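Local coordinates for EtuB protein (Clostridium kluyveri DSM 555, PDB 3IO0), which serves as a structural shell protein of a bacterial microcompartment associated with ethanol utilisation, assembling as a trimer of chains that each carry two tandem BMC domains, at residues G9-D14 with K105-Y110; G17-N22 with A91-A96; T69-R74 with G83-L88; L116-H121 with M218-V223; V124-R129 with A199-L204. All blocks are in the same frame, centred on the assembly; numbering follows the deposited sequence.

Contact 1. Residues G9-D14 with K105-Y110; sequences GTAGGD and KQTDKY
D108 reaches off helix 93-111 to take the backbone N-H of G12. Its OD1 accepts from G12 N at 2.9 Å on the syn side, 29° out of the carboxylate plane. D108 OD2 is a weak second acceptor for the same N-H. The carboxylate gets there because CG stands beside its own backbone N (chi1 -68°), swung off the flank of the helix.

Next to this polar pair the methyl of A11 sits on the helix: A11 CB is 3.8 Å from T107 CB and 3.4 Å from D108 OD2. T107 turns CG2 to A11 and to the carbonyl of G12, while its OG1 bonds to A103 O one turn back.

Farther out, Q106 and T107 rest on A55 of helix 50-61. K109 NZ, bonded to Q106 OE1, forms a salt bridge to E58 of the same helix. Within the turn, D14 forms a salt bridge to K77 and packs against A119 of the second subunit.

Strand 7-11 ends in what fits a G1 beta bulge at T10 and A11, and the contact closes the turn of the hairpin 7-11/15-20 onto a helix of the circularly permuted BMC domain.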
# COMPACT_ATOMS: atom_id res chain seq x y z
N GLY A 9 26.75 0.78 5.23
CA GLY A 9 26.58 1.09 3.76
C GLY A 9 25.15 0.61 3.55
O GLY A 9 24.60 0.15 4.54
N THR A 10 24.45 0.68 2.40
CA THR A 10 24.49 1.53 1.18
C THR A 10 24.69 0.81 -0.15
O THR A 10 25.78 0.35 -0.46
CB THR A 10 25.13 2.90 1.30
OG1 THR A 10 24.39 3.62 2.28
CG2 THR A 10 25.02 3.68 -0.02
N ALA A 11 23.59 0.70 -0.91
CA ALA A 11 23.59 0.23 -2.30
C ALA A 11 22.38 0.83 -3.03
O ALA A 11 21.62 1.59 -2.43
CB ALA A 11 23.56 -1.30 -2.35
N GLY A 12 22.21 0.49 -4.30
CA GLY A 12 21.11 1.02 -5.13
C GLY A 12 19.72 0.70 -4.63
O GLY A 12 19.57 -0.07 -3.69
N GLY A 13 18.69 1.27 -5.25
CA GLY A 13 17.38 1.36 -4.58
C GLY A 13 17.75 2.24 -3.42
O GLY A 13 18.80 2.90 -3.48
N ASP A 14 16.98 2.31 -2.36
CA ASP A 14 17.58 3.04 -1.25
C ASP A 14 17.92 2.04 -0.19
O ASP A 14 17.21 1.91 0.81
CB ASP A 14 16.72 4.21 -0.75
CG ASP A 14 16.79 5.43 -1.66
OD1 ASP A 14 17.75 5.56 -2.45
OD2 ASP A 14 15.87 6.27 -1.61
N LYS A 105 27.38 -5.50 -1.30
CA LYS A 105 28.25 -5.63 -2.48
C LYS A 105 27.49 -6.14 -3.70
O LYS A 105 27.72 -5.65 -4.80
CB LYS A 105 29.43 -6.56 -2.21
CG LYS A 105 30.82 -5.94 -2.50
CD LYS A 105 31.08 -5.61 -3.98
CE LYS A 105 31.70 -6.79 -4.76
NZ LYS A 105 32.90 -7.41 -4.08
N GLN A 106 26.59 -7.10 -3.49
CA GLN A 106 25.93 -7.80 -4.58
C GLN A 106 24.62 -7.17 -5.05
O GLN A 106 24.11 -7.50 -6.13
CB GLN A 106 25.68 -9.26 -4.20
CG GLN A 106 26.95 -10.06 -3.90
CD GLN A 106 28.00 -9.91 -4.98
OE1 GLN A 106 27.71 -10.02 -6.18
NE2 GLN A 106 29.24 -9.63 -4.56
N THR A 107 24.08 -6.26 -4.25
CA THR A 107 22.78 -5.69 -4.55
C THR A 107 22.72 -5.05 -5.93
O THR A 107 21.88 -5.42 -6.75
CB THR A 107 22.32 -4.71 -3.44
OG1 THR A 107 21.95 -5.48 -2.29
CG2 THR A 107 21.12 -3.90 -3.86
N ASP A 108 23.63 -4.12 -6.21
CA ASP A 108 23.58 -3.36 -7.46
C ASP A 108 23.74 -4.25 -8.66
O ASP A 108 23.15 -3.97 -9.72
CB ASP A 108 24.65 -2.28 -7.47
CG ASP A 108 24.38 -1.21 -6.46
OD1 ASP A 108 23.48 -0.38 -6.71
OD2 ASP A 108 25.05 -1.19 -5.41
N LYS A 109 24.52 -5.32 -8.51
CA LYS A 109 24.66 -6.34 -9.54
C LYS A 109 23.28 -6.83 -9.95
O LYS A 109 22.96 -6.85 -11.14
CB LYS A 109 25.52 -7.50 -9.03
CG LYS A 109 25.38 -8.82 -9.77
CD LYS A 109 26.62 -9.67 -9.55
CE LYS A 109 26.31 -11.17 -9.47
NZ LYS A 109 26.22 -11.65 -8.05
N TYR A 110 22.47 -7.17 -8.95
CA TYR A 110 21.15 -7.75 -9.21
C TYR A 110 20.08 -6.78 -9.68
O TYR A 110 19.24 -7.13 -10.49
CB TYR A 110 20.68 -8.52 -7.99
CG TYR A 110 21.46 -9.78 -7.80
CD1 TYR A 110 21.46 -10.77 -8.78
CD2 TYR A 110 22.22 -9.99 -6.66
CE1 TYR A 110 22.18 -11.93 -8.63
CE2 TYR A 110 22.95 -11.15 -6.49
CZ TYR A 110 22.92 -12.12 -7.48
OH TYR A 110 23.63 -13.28 -7.33

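Contact 2. Residues G17-N22 with A91-A96; sequences GLVIAN and ADVSDA
In the first BMC domain the helices pack on the five-stranded antiparallel sheet, and here V93, in the opening turn of helix 93-111, meets V19 near the end of strand 15-20 and A21 just past it. The contact is apolar throughout.

V93 CG1 does most of the touching. It enters between V19 and A21, 3.3 Å from V19 CG1 and 3.4 Å from A21 CA, and the A21 methyl lies alongside, with A21 CB 3.9 Å from V93 CG1. The other branch, V93 CG2, lies by the backbone just past the strand, 3.8 Å from A21 O. V19 holds CG1 opposite its backbone N (chi1 158°), which sends that branch slantwise past the V93 side chain. Its CG2 leans instead on the helix backbone, 4.2 Å from A96 C.

V19 also touches R97 and V100 farther along the helix, and V93 reaches S39 on the next strand. I20 points to the opposite face of the sheet, where I159 of the second subunit packs on it; N22 O accepts from K166 of that subunit.

D92 caps the helix at its N-cap position, in an Asx turn. D92 OD1 accepts from S94 N at 3.0 Å on its anti side, nearly straight at 163°, and S94 OG reaches the same oxygen from the same face of the carboxylate, well above its plane.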
# COMPACT_ATOMS: atom_id res chain seq x y z
N GLY A 17 22.69 -1.32 4.79
CA GLY A 17 23.12 -2.45 5.57
C GLY A 17 23.34 -1.98 6.99
O GLY A 17 24.02 -0.98 7.21
N LEU A 18 22.76 -2.69 7.94
CA LEU A 18 22.88 -2.34 9.34
C LEU A 18 23.19 -3.58 10.14
O LEU A 18 22.89 -4.70 9.71
CB LEU A 18 21.58 -1.73 9.86
CG LEU A 18 21.09 -0.47 9.17
CD1 LEU A 18 19.65 -0.22 9.50
CD2 LEU A 18 21.95 0.71 9.59
N VAL A 19 23.78 -3.38 11.31
CA VAL A 19 24.10 -4.48 12.20
C VAL A 19 23.75 -4.06 13.61
O VAL A 19 24.06 -2.94 14.00
CB VAL A 19 25.59 -4.82 12.09
CG1 VAL A 19 26.07 -5.53 13.30
CG2 VAL A 19 25.84 -5.67 10.87
N ILE A 20 23.07 -4.91 14.37
CA ILE A 20 22.91 -4.65 15.80
C ILE A 20 23.58 -5.76 16.59
O ILE A 20 23.30 -6.94 16.39
CB ILE A 20 21.44 -4.46 16.23
CG1 ILE A 20 20.88 -3.17 15.62
CG2 ILE A 20 21.32 -4.43 17.78
CD1 ILE A 20 19.41 -2.89 15.94
N ALA A 21 24.48 -5.36 17.49
CA ALA A 21 25.34 -6.28 18.22
C ALA A 21 24.58 -7.16 19.21
O ALA A 21 24.74 -8.39 19.22
CB ALA A 21 26.44 -5.51 18.93
N ASN A 22 23.75 -6.53 20.04
CA ASN A 22 23.06 -7.25 21.08
C ASN A 22 21.63 -6.78 21.26
O ASN A 22 21.36 -5.96 22.13
CB ASN A 22 23.82 -7.09 22.39
CG ASN A 22 24.53 -8.36 22.80
OD1 ASN A 22 25.75 -8.47 22.72
ND2 ASN A 22 23.75 -9.34 23.24
N ALA A 91 24.93 -15.71 16.14
CA ALA A 91 25.45 -15.70 17.50
C ALA A 91 26.51 -14.60 17.65
O ALA A 91 26.64 -14.00 18.71
CB ALA A 91 26.03 -17.06 17.86
N ASP A 92 27.23 -14.33 16.57
CA ASP A 92 28.32 -13.37 16.60
C ASP A 92 28.08 -12.23 15.61
O ASP A 92 27.84 -12.45 14.42
CB ASP A 92 29.63 -14.11 16.28
CG ASP A 92 30.88 -13.28 16.59
OD1 ASP A 92 30.94 -12.06 16.28
OD2 ASP A 92 31.84 -13.89 17.11
N VAL A 93 28.16 -11.01 16.12
CA VAL A 93 27.94 -9.80 15.33
C VAL A 93 28.74 -9.76 14.03
O VAL A 93 28.23 -9.31 13.01
CB VAL A 93 28.29 -8.54 16.13
CG1 VAL A 93 27.40 -7.40 15.70
CG2 VAL A 93 28.15 -8.80 17.65
N SER A 94 29.98 -10.23 14.06
CA SER A 94 30.87 -10.12 12.90
C SER A 94 30.44 -11.05 11.78
O SER A 94 30.68 -10.75 10.60
CB SER A 94 32.32 -10.39 13.27
OG SER A 94 32.47 -11.71 13.75
N ASP A 95 29.81 -12.17 12.14
CA ASP A 95 29.18 -13.05 11.17
C ASP A 95 28.03 -12.32 10.46
O ASP A 95 27.92 -12.34 9.24
CB ASP A 95 28.66 -14.32 11.84
CG ASP A 95 29.78 -15.27 12.25
OD1 ASP A 95 30.76 -15.42 11.49
OD2 ASP A 95 29.65 -15.88 13.34
N ALA A 96 27.18 -11.66 11.25
CA ALA A 96 26.09 -10.86 10.72
C ALA A 96 26.63 -9.72 9.86
O ALA A 96 26.17 -9.53 8.73
CB ALA A 96 25.21 -10.33 11.83

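Contact 3. Residues T69-R74 with G83-L88; sequences TIELPR and GIFIVL
Strands 69-71 and 84-88 run antiparallel, their axes 4.8 Å apart at 179°. T69 with V87 and E71 with F85 are hydrogen-bonded pairs, and I70 with I86 between them is a non-hydrogen-bonded pair. T69 and V87 exchange bonds in both directions, the tighter being V87 N to T69 O at 2.9 Å; E71 and F85 do the same, with E71 N to F85 O also at 2.9 Å.

On the face shared by T69, E71, F85 and V87, the threonine has OG1 opposite its backbone N (chi1 -171°). That leaves CG2 to lean across on V87, 3.6 Å from V87 CB, while OG1 bonds to E71 OE2 on its anti lone pair. E71 OE2 stands at the edge of the F85 ring, near its plane. The other oxygen, OE1, bonds to S177 OG of the second subunit, so the carboxylate is held from both ends.

Strand 66-71 is the outermost strand, within this chain, of the first BMC domain's five-stranded sheet, and 84-90 is its inner neighbour. The opposite face, with I70 and I86, is apolar: I70 CG2 lies 4.2 Å from I86 CG1, and I133 of helix 132-138, in the second domain, touches both isoleucines.

Just past the end of strand 66-71, L72 lies beside I84 of the partner strand, the two pointing the same way, L72 CD1 3.5 Å from I84 CD1. P73 lays its ring on G83, with P73 CG 3.5 Å from G83 CA. R74 then leads to the threefold axis: its NH2 bonds to R74 O of the third subunit, and its own O accepts from R74 NH2 of the second.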
# COMPACT_ATOMS: atom_id res chain seq x y z
N THR A 69 13.75 -12.64 9.60
CA THR A 69 12.51 -12.21 8.98
C THR A 69 12.73 -11.63 7.59
O THR A 69 13.72 -10.95 7.35
CB THR A 69 11.74 -11.22 9.90
OG1 THR A 69 10.44 -10.97 9.36
CG2 THR A 69 12.46 -9.90 10.02
N ILE A 70 11.81 -11.94 6.67
CA ILE A 70 11.79 -11.29 5.35
C ILE A 70 10.40 -10.70 5.13
O ILE A 70 9.44 -11.45 5.01
CB ILE A 70 12.07 -12.29 4.22
CG1 ILE A 70 13.36 -13.07 4.49
CG2 ILE A 70 12.10 -11.58 2.87
CD1 ILE A 70 13.44 -14.38 3.75
N GLU A 71 10.30 -9.38 5.08
CA GLU A 71 9.02 -8.69 4.89
C GLU A 71 9.05 -7.71 3.71
O GLU A 71 10.10 -7.13 3.41
CB GLU A 71 8.60 -7.98 6.16
CG GLU A 71 8.74 -8.84 7.40
CD GLU A 71 8.22 -8.18 8.66
OE1 GLU A 71 7.26 -7.38 8.58
OE2 GLU A 71 8.76 -8.47 9.75
N LEU A 72 7.90 -7.53 3.07
CA LEU A 72 7.78 -6.69 1.87
C LEU A 72 6.71 -5.60 2.00
O LEU A 72 5.54 -5.90 1.79
CB LEU A 72 7.36 -7.57 0.69
CG LEU A 72 8.26 -8.50 -0.13
CD1 LEU A 72 9.56 -8.88 0.54
CD2 LEU A 72 7.49 -9.76 -0.52
N PRO A 73 7.09 -4.34 2.32
CA PRO A 73 6.21 -3.18 1.92
C PRO A 73 6.36 -3.31 0.42
O PRO A 73 7.09 -4.22 0.07
CB PRO A 73 6.95 -1.97 2.45
CG PRO A 73 8.39 -2.44 2.76
CD PRO A 73 8.35 -3.91 2.98
N ARG A 74 5.83 -2.55 -0.53
CA ARG A 74 4.79 -1.52 -0.66
C ARG A 74 5.36 -0.16 -0.55
O ARG A 74 4.94 0.67 0.25
CB ARG A 74 3.41 -1.70 -0.08
CG ARG A 74 2.38 -1.03 -1.09
CD ARG A 74 2.61 -1.51 -2.57
NE ARG A 74 2.04 -0.68 -3.66
CZ ARG A 74 2.76 -0.02 -4.57
NH1 ARG A 74 4.09 -0.04 -4.55
NH2 ARG A 74 2.16 0.70 -5.52
N GLY A 83 9.93 -2.46 -1.90
CA GLY A 83 9.68 -2.78 -0.51
C GLY A 83 10.55 -3.95 -0.06
O GLY A 83 10.18 -5.11 -0.31
N ILE A 84 11.68 -3.72 0.60
CA ILE A 84 12.37 -4.90 1.17
C ILE A 84 12.96 -4.75 2.58
O ILE A 84 13.62 -3.76 2.89
CB ILE A 84 13.37 -5.56 0.18
CG1 ILE A 84 13.93 -6.86 0.75
CG2 ILE A 84 14.48 -4.64 -0.17
CD1 ILE A 84 12.96 -8.02 0.78
N PHE A 85 12.70 -5.74 3.44
CA PHE A 85 13.20 -5.74 4.81
C PHE A 85 13.64 -7.14 5.24
O PHE A 85 12.81 -8.01 5.52
CB PHE A 85 12.16 -5.18 5.76
CG PHE A 85 12.58 -5.17 7.21
CD1 PHE A 85 13.61 -4.34 7.65
CD2 PHE A 85 11.92 -5.96 8.14
CE1 PHE A 85 13.99 -4.32 9.00
CE2 PHE A 85 12.30 -5.95 9.48
CZ PHE A 85 13.34 -5.12 9.91
N ILE A 86 14.96 -7.33 5.27
CA ILE A 86 15.56 -8.63 5.55
C ILE A 86 16.37 -8.53 6.82
O ILE A 86 17.22 -7.64 6.96
CB ILE A 86 16.46 -9.07 4.39
CG1 ILE A 86 15.63 -9.31 3.14
CG2 ILE A 86 17.22 -10.33 4.75
CD1 ILE A 86 16.43 -9.36 1.85
N VAL A 87 16.10 -9.43 7.76
CA VAL A 87 16.87 -9.52 9.00
C VAL A 87 17.49 -10.90 9.12
O VAL A 87 16.79 -11.91 9.10
CB VAL A 87 16.02 -9.17 10.26
CG1 VAL A 87 16.84 -9.33 11.52
CG2 VAL A 87 15.52 -7.75 10.19
N LEU A 88 18.82 -10.91 9.22
CA LEU A 88 19.59 -12.12 9.43
C LEU A 88 20.04 -12.18 10.88
O LEU A 88 20.39 -11.14 11.46
CB LEU A 88 20.81 -12.12 8.53
CG LEU A 88 20.61 -11.93 7.03
CD1 LEU A 88 21.95 -11.90 6.31
CD2 LEU A 88 19.74 -13.05 6.49

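Contact 4. Residues L116-H121 with M218-V223; sequences LCDAGH and MGQDPV
Q220 leaves its backbone with CG beside N (chi1 -63°) and bends again at chi2, folding the amide back over the turn at C117-G120. C117, for its part, carries SG between its backbone N and carbonyl carbon (chi1 79°), and so lays the sulfur alongside the glutamine stem, 3.7 Å from Q220 CB.

Placed this way, Q220 OE1 accepts from A119 N at 2.8 Å, the donor standing well above the carbonyl plane. The flat amide also rests against the A119 methyl, with Q220 CD 3.5 Å from A119 CB. M218 CE comes up to that methyl more loosely.

At the other end the segments join by backbone. L116 and V223 form a single antiparallel hydrogen-bonded bridge: V223 N gives to L116 O at 3.0 Å in the carbonyl plane, and L116 N gives to V223 O. P222 CA adds a C-H contact to L116 O, while its ring packs on L212 and L215 of helix 197-217. That helix ends in a Schellman motif with G219 as C-prime residue, which turns the chain toward strand 114-117.

A119 O is bonded to R46 of the third subunit. Two peptide groups of the type I turn thus have partners, an amide oxygen within the chain and a guanidinium of another subunit, which would limit the turn's freedom to move.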
# COMPACT_ATOMS: atom_id res chain seq x y z
N LEU A 116 13.18 -0.39 -15.57
CA LEU A 116 12.18 0.60 -15.15
C LEU A 116 11.60 1.35 -16.34
O LEU A 116 12.19 1.38 -17.42
CB LEU A 116 12.75 1.64 -14.20
CG LEU A 116 13.28 1.28 -12.82
CD1 LEU A 116 13.97 2.51 -12.23
CD2 LEU A 116 12.17 0.78 -11.90
N CYS A 117 10.45 1.96 -16.11
CA CYS A 117 9.87 2.88 -17.06
C CYS A 117 8.64 3.51 -16.46
O CYS A 117 8.23 3.17 -15.35
CB CYS A 117 9.51 2.16 -18.36
SG CYS A 117 8.00 1.26 -18.25
N ASP A 118 8.05 4.42 -17.21
CA ASP A 118 7.03 5.29 -16.67
C ASP A 118 5.78 4.54 -16.18
O ASP A 118 5.23 4.87 -15.13
CB ASP A 118 6.64 6.36 -17.69
CG ASP A 118 5.46 7.17 -17.23
OD1 ASP A 118 5.68 8.11 -16.43
OD2 ASP A 118 4.31 6.85 -17.64
N ALA A 119 5.35 3.54 -16.94
CA ALA A 119 4.10 2.87 -16.63
C ALA A 119 4.26 1.63 -15.75
O ALA A 119 3.26 1.02 -15.35
CB ALA A 119 3.35 2.53 -17.91
N GLY A 120 5.50 1.27 -15.43
CA GLY A 120 5.73 0.11 -14.57
C GLY A 120 7.16 -0.36 -14.60
O GLY A 120 8.08 0.44 -14.65
N HIS A 121 7.34 -1.68 -14.56
CA HIS A 121 8.66 -2.26 -14.49
C HIS A 121 8.64 -3.74 -14.86
O HIS A 121 7.58 -4.36 -14.93
CB HIS A 121 9.23 -2.10 -13.09
CG HIS A 121 8.32 -2.58 -12.00
ND1 HIS A 121 8.14 -3.92 -11.71
CD2 HIS A 121 7.54 -1.90 -11.13
CE1 HIS A 121 7.29 -4.05 -10.71
NE2 HIS A 121 6.91 -2.84 -10.34
N MET A 218 3.25 -0.91 -25.37
CA MET A 218 2.53 0.11 -24.60
C MET A 218 3.15 1.50 -24.73
O MET A 218 2.76 2.41 -24.00
CB MET A 218 2.48 -0.26 -23.12
CG MET A 218 1.83 -1.57 -22.78
SD MET A 218 2.00 -2.03 -21.03
CE MET A 218 1.20 -0.66 -20.20
N GLY A 219 4.12 1.66 -25.62
CA GLY A 219 4.81 2.94 -25.82
C GLY A 219 5.86 3.27 -24.77
O GLY A 219 6.28 4.42 -24.62
N GLN A 220 6.29 2.25 -24.04
CA GLN A 220 7.24 2.43 -22.95
C GLN A 220 8.64 2.15 -23.45
O GLN A 220 8.83 1.37 -24.40
CB GLN A 220 6.92 1.49 -21.78
CG GLN A 220 5.57 1.73 -21.13
CD GLN A 220 5.44 3.14 -20.63
OE1 GLN A 220 6.05 3.53 -19.64
NE2 GLN A 220 4.64 3.92 -21.32
N ASP A 221 9.61 2.76 -22.78
CA ASP A 221 11.00 2.49 -23.04
C ASP A 221 11.67 1.90 -21.79
O ASP A 221 12.33 2.62 -21.03
CB ASP A 221 11.70 3.76 -23.51
CG ASP A 221 13.15 3.53 -23.93
OD1 ASP A 221 13.57 2.35 -24.09
OD2 ASP A 221 13.87 4.54 -24.10
N PRO A 222 11.51 0.58 -21.58
CA PRO A 222 12.00 -0.06 -20.36
C PRO A 222 13.52 -0.25 -20.36
O PRO A 222 14.08 -0.79 -21.31
CB PRO A 222 11.28 -1.41 -20.38
CG PRO A 222 11.04 -1.70 -21.81
CD PRO A 222 10.88 -0.38 -22.50
N VAL A 223 14.19 0.19 -19.29
CA VAL A 223 15.66 0.16 -19.23
C VAL A 223 16.25 -0.28 -17.89
O VAL A 223 15.98 0.31 -16.84
CB VAL A 223 16.30 1.53 -19.64
CG1 VAL A 223 16.15 1.77 -21.16
CG2 VAL A 223 15.72 2.70 -18.84

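Contact 5. Residues V124-R129 with A199-L204; sequences VQYTAR and AVLQSL
Y126 and L201 cross at about a right angle, with the leucine laid over one face of the phenol ring. L201 CD2 sits 3.8 Å from the ring centroid and only 8° off the normal, a CH-pi contact, and L201 CD1 extends along the ring to its far end, 3.9 Å from Y126 OH. The backbone N of A128 lies over the opposite face, shifted toward the rim. V200 comes in at the edge, in the ring plane, with V200 CG1 3.8 Å from Y126 CD1. L204 approaches the same corner from yet another direction: its CD2 is 3.8 Å from Y126 CD1, the two side chains again nearly perpendicular. With CG opposite the backbone N (chi1 170°), the ring runs along the helix, and V200, L201 and L204 each come at it from a different direction.

This is helix-on-sheet packing in the second BMC domain. Strand 124-127 runs almost antiparallel to helix 199-204, at 170°, with the axes 9.5 Å apart, and L204 also touches M149 on the neighbouring strand 145-152.

V124 and L204 slide past each other in opposite directions. V124 CG1 lies against the leucine branch point, 3.5 Å from L204 CG, and the leucine CD2 tucks beneath the strand backbone, 3.7 Å from Q125 O. F230, the last residue of the chain, packs on both L201 and L204. Between V124 and Y126, Q125 points to the other side of the sheet, where its NE2 bonds to Y110 O and its stem touches M54 of helix 50-61.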
# COMPACT_ATOMS: atom_id res chain seq x y z
N VAL A 124 13.41 -9.91 -13.63
CA VAL A 124 13.61 -11.34 -13.74
C VAL A 124 14.94 -11.67 -13.06
O VAL A 124 15.98 -11.13 -13.43
CB VAL A 124 13.63 -11.77 -15.22
CG1 VAL A 124 13.58 -13.26 -15.32
CG2 VAL A 124 12.44 -11.19 -15.96
N GLN A 125 14.88 -12.52 -12.03
CA GLN A 125 16.05 -12.90 -11.27
C GLN A 125 16.30 -14.39 -11.37
O GLN A 125 15.36 -15.17 -11.56
CB GLN A 125 15.89 -12.53 -9.79
CG GLN A 125 15.84 -11.03 -9.49
CD GLN A 125 17.14 -10.29 -9.76
OE1 GLN A 125 18.17 -10.90 -10.10
NE2 GLN A 125 17.11 -8.97 -9.60
N TYR A 126 17.56 -14.78 -11.22
CA TYR A 126 17.96 -16.19 -11.30
C TYR A 126 18.99 -16.53 -10.23
O TYR A 126 19.82 -15.69 -9.89
CB TYR A 126 18.54 -16.50 -12.69
CG TYR A 126 19.20 -17.86 -12.78
CD1 TYR A 126 18.44 -19.02 -12.81
CD2 TYR A 126 20.60 -17.99 -12.83
CE1 TYR A 126 19.04 -20.27 -12.87
CE2 TYR A 126 21.20 -19.23 -12.90
CZ TYR A 126 20.41 -20.37 -12.92
OH TYR A 126 20.98 -21.62 -13.00
N THR A 127 18.91 -17.75 -9.71
CA THR A 127 19.95 -18.32 -8.85
C THR A 127 20.09 -19.79 -9.21
O THR A 127 19.11 -20.42 -9.63
CB THR A 127 19.62 -18.16 -7.35
OG1 THR A 127 20.48 -19.00 -6.56
CG2 THR A 127 18.18 -18.54 -7.07
N ALA A 128 21.30 -20.34 -9.05
CA ALA A 128 21.55 -21.75 -9.35
C ALA A 128 21.41 -22.66 -8.12
O ALA A 128 21.16 -23.86 -8.27
CB ALA A 128 22.90 -21.91 -10.01
N ARG A 129 21.61 -22.11 -6.92
CA ARG A 129 21.29 -22.80 -5.67
C ARG A 129 20.48 -21.83 -4.86
O ARG A 129 21.03 -20.87 -4.31
CB ARG A 129 22.52 -23.16 -4.81
CG ARG A 129 23.52 -24.13 -5.42
CD ARG A 129 23.75 -25.39 -4.55
NE ARG A 129 23.96 -25.14 -3.11
CZ ARG A 129 24.03 -26.12 -2.20
NH1 ARG A 129 23.90 -27.39 -2.57
NH2 ARG A 129 24.22 -25.85 -0.92
N ALA A 199 16.51 -25.41 -17.96
CA ALA A 199 15.07 -25.18 -18.06
C ALA A 199 14.69 -23.81 -17.48
O ALA A 199 14.02 -23.00 -18.15
CB ALA A 199 14.32 -26.30 -17.35
N VAL A 200 15.14 -23.54 -16.26
CA VAL A 200 14.84 -22.29 -15.57
C VAL A 200 15.35 -21.08 -16.36
O VAL A 200 14.61 -20.11 -16.58
CB VAL A 200 15.38 -22.30 -14.11
CG1 VAL A 200 15.20 -20.95 -13.45
CG2 VAL A 200 14.68 -23.38 -13.29
N LEU A 201 16.59 -21.14 -16.83
CA LEU A 201 17.17 -20.06 -17.63
C LEU A 201 16.41 -19.81 -18.93
O LEU A 201 16.19 -18.66 -19.33
CB LEU A 201 18.65 -20.31 -17.89
CG LEU A 201 19.54 -19.95 -16.70
CD1 LEU A 201 20.87 -20.70 -16.74
CD2 LEU A 201 19.74 -18.44 -16.61
N GLN A 202 15.99 -20.88 -19.59
CA GLN A 202 15.24 -20.79 -20.84
C GLN A 202 13.89 -20.06 -20.63
O GLN A 202 13.52 -19.18 -21.44
CB GLN A 202 15.03 -22.19 -21.40
CG GLN A 202 14.92 -22.30 -22.91
CD GLN A 202 14.45 -23.70 -23.32
OE1 GLN A 202 13.62 -23.85 -24.22
NE2 GLN A 202 14.95 -24.73 -22.63
N SER A 203 13.20 -20.42 -19.54
CA SER A 203 11.94 -19.77 -19.12
C SER A 203 12.12 -18.30 -18.78
O SER A 203 11.41 -17.44 -19.30
CB SER A 203 11.35 -20.48 -17.90
OG SER A 203 10.77 -21.71 -18.26
N LEU A 204 13.07 -18.02 -17.90
CA LEU A 204 13.37 -16.66 -17.49
C LEU A 204 13.61 -15.74 -18.69
O LEU A 204 13.16 -14.60 -18.70
CB LEU A 204 14.59 -16.67 -16.58
CG LEU A 204 14.44 -16.60 -15.06
CD1 LEU A 204 13.00 -16.71 -14.56
CD2 LEU A 204 15.33 -17.63 -14.38

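In the fold
Contacts 2, 3 and 5 are mostly buried, while contacts 1 and 4 are partly exposed. Contacts 1 and 2 both use helix 93-111, against the two arms of one hairpin: a side-chain-to-backbone bond beside a small apolar touch near the turn, purely aliphatic packing in contact 2, the centres 19 Å apart. Contact 3 lies in the same sheet but joins strand to strand by backbone bonds. In the second domain, contact 4 uses amide and backbone bonds on strand 114-117 and the turn before strand 120-127, contact 5 aliphatic and aromatic packing farther along that strand. Contact 5 meets no other subunit, whereas the others do. Y110 of contact 1 bonds to Q125 of contact 5, linking the tandem domains.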